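Local atomic coordinates of aspartate carbamoyltransferase (Leishmania major, PDB entry 7K46), a protein that probably catalyses the transfer of a carbamoyl group from carbamoyl phosphate to L-aspartate, an early step of pyrimidine biosynthesis. Residues A[55-60]-A[97-102]. Numbering follows the deposited sequence.
Sequences TPLFFE and QDTIRT
L57 meets T99 and I100 through methyl groups alone, a compact example of how a strand seats a helix on its sheet. The leucine's CD2 does most of the touching: it lies 3.8 Å from CG2 of T99 and 4.0 Å from CD1 of I100, so one branch faces two consecutive helical residues. Its other branch, CD1, approaches the same threonine methyl at 4.0 Å, and T99 CG2 therefore sits against both arms of the leucine fork. With CG of L57 trans to the main-chain nitrogen (chi1 -168°), both methyls are set against T99. These few contacts join strand 53-58 of the four-stranded parallel sheet of the carbamoyl phosphate-binding domain to helix 96-104, which leads into strand 109-113, the neighbour of 53-58 in that sheet. L96 and L103 of the same helix also touch L57, while I100 also packs on L110 of strand 109-113 and on A123 and V126 of helix 117-126. Away from this apolar patch the contact thins quickly. F59 comes no nearer than 5.4 Å, from its CZ to CG2 of T99, though its side chain touches L96. T99 has two sides: its methyl packs on the leucine, while its OG1, on a residue that is partly exposed, is hydrogen-bonded to E94. On the helix, T102 OG1 and N both donate to the carbonyl O of D98, arriving from opposite faces of its plane; R291 of a neighbouring subunit forms a salt bridge with the D98 carboxylate.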
# COMPACT_ATOMS: atom_id res chain seq x y z
N THR A 55 -8.86 -7.35 -0.48
CA THR A 55 -8.96 -5.92 -0.16
C THR A 55 -9.32 -5.75 1.30
O THR A 55 -10.43 -6.14 1.72
CB THR A 55 -9.98 -5.18 -1.03
OG1 THR A 55 -9.63 -5.30 -2.41
CG2 THR A 55 -9.98 -3.70 -0.66
N PRO A 56 -8.47 -5.13 2.11
CA PRO A 56 -8.88 -4.71 3.46
C PRO A 56 -9.60 -3.38 3.41
O PRO A 56 -9.24 -2.47 2.65
CB PRO A 56 -7.55 -4.59 4.22
CG PRO A 56 -6.47 -5.07 3.24
CD PRO A 56 -7.04 -4.86 1.88
N LEU A 57 -10.65 -3.27 4.23
CA LEU A 57 -11.44 -2.04 4.35
C LEU A 57 -11.49 -1.74 5.84
O LEU A 57 -12.30 -2.33 6.57
CB LEU A 57 -12.83 -2.21 3.74
CG LEU A 57 -13.64 -0.93 3.54
CD1 LEU A 57 -13.01 -0.04 2.45
CD2 LEU A 57 -15.10 -1.26 3.21
N PHE A 58 -10.62 -0.84 6.30
CA PHE A 58 -10.42 -0.59 7.72
C PHE A 58 -10.90 0.82 8.05
O PHE A 58 -10.29 1.81 7.63
CB PHE A 58 -8.96 -0.80 8.12
CG PHE A 58 -8.61 -2.22 8.46
CD1 PHE A 58 -8.91 -3.26 7.59
CD2 PHE A 58 -7.96 -2.52 9.65
CE1 PHE A 58 -8.59 -4.58 7.90
CE2 PHE A 58 -7.63 -3.84 9.98
CZ PHE A 58 -7.94 -4.87 9.10
N PHE A 59 -12.02 0.90 8.76
CA PHE A 59 -12.58 2.18 9.17
C PHE A 59 -11.98 2.68 10.48
O PHE A 59 -12.19 3.85 10.84
CB PHE A 59 -14.10 2.08 9.31
CG PHE A 59 -14.82 1.96 7.99
CD1 PHE A 59 -14.92 0.73 7.35
CD2 PHE A 59 -15.38 3.07 7.39
CE1 PHE A 59 -15.57 0.61 6.14
CE2 PHE A 59 -16.04 2.96 6.17
CZ PHE A 59 -16.13 1.72 5.55
N GLU A 60 -11.27 1.83 11.20
CA GLU A 60 -10.48 2.24 12.34
C GLU A 60 -9.08 1.67 12.17
O GLU A 60 -8.89 0.62 11.55
CB GLU A 60 -11.11 1.77 13.66
CG GLU A 60 -11.52 0.31 13.67
CD GLU A 60 -12.08 -0.12 15.02
OE1 GLU A 60 -12.41 0.78 15.82
OE2 GLU A 60 -12.19 -1.35 15.26
N GLN A 97 -22.62 -0.29 1.75
CA GLN A 97 -23.01 -1.32 0.79
C GLN A 97 -22.39 -1.07 -0.58
O GLN A 97 -21.84 -1.98 -1.20
CB GLN A 97 -24.54 -1.40 0.68
CG GLN A 97 -25.23 -1.98 1.92
CD GLN A 97 -25.60 -0.92 2.96
OE1 GLN A 97 -24.99 0.16 3.02
NE2 GLN A 97 -26.61 -1.22 3.77
N ASP A 98 -22.48 0.17 -1.08
CA ASP A 98 -21.90 0.46 -2.39
C ASP A 98 -20.40 0.29 -2.38
O ASP A 98 -19.81 -0.13 -3.39
CB ASP A 98 -22.26 1.88 -2.84
CG ASP A 98 -23.68 1.98 -3.37
OD1 ASP A 98 -24.37 0.94 -3.45
OD2 ASP A 98 -24.11 3.11 -3.72
N THR A 99 -19.74 0.60 -1.26
CA THR A 99 -18.30 0.39 -1.18
C THR A 99 -17.96 -1.09 -1.25
O THR A 99 -17.02 -1.48 -1.95
CB THR A 99 -17.75 1.01 0.10
OG1 THR A 99 -18.00 2.42 0.08
CG2 THR A 99 -16.25 0.76 0.21
N ILE A 100 -18.72 -1.93 -0.54
CA ILE A 100 -18.52 -3.38 -0.60
C ILE A 100 -18.68 -3.88 -2.03
O ILE A 100 -17.86 -4.68 -2.51
CB ILE A 100 -19.49 -4.09 0.37
CG1 ILE A 100 -19.16 -3.71 1.82
CG2 ILE A 100 -19.47 -5.62 0.16
CD1 ILE A 100 -17.76 -4.15 2.29
N ARG A 101 -19.74 -3.45 -2.72
CA ARG A 101 -19.92 -3.85 -4.11
C ARG A 101 -18.72 -3.45 -4.96
O ARG A 101 -18.32 -4.17 -5.88
CB ARG A 101 -21.19 -3.21 -4.69
CG ARG A 101 -22.46 -3.41 -3.87
CD ARG A 101 -23.48 -4.14 -4.67
NE ARG A 101 -24.82 -4.06 -4.10
CZ ARG A 101 -25.78 -4.92 -4.41
NH1 ARG A 101 -25.54 -5.94 -5.22
NH2 ARG A 101 -27.00 -4.76 -3.90
N THR A 102 -18.15 -2.27 -4.68
CA THR A 102 -16.97 -1.84 -5.41
C THR A 102 -15.81 -2.81 -5.18
O THR A 102 -15.14 -3.22 -6.14
CB THR A 102 -16.61 -0.41 -4.98
OG1 THR A 102 -17.72 0.46 -5.29
CG2 THR A 102 -15.37 0.10 -5.73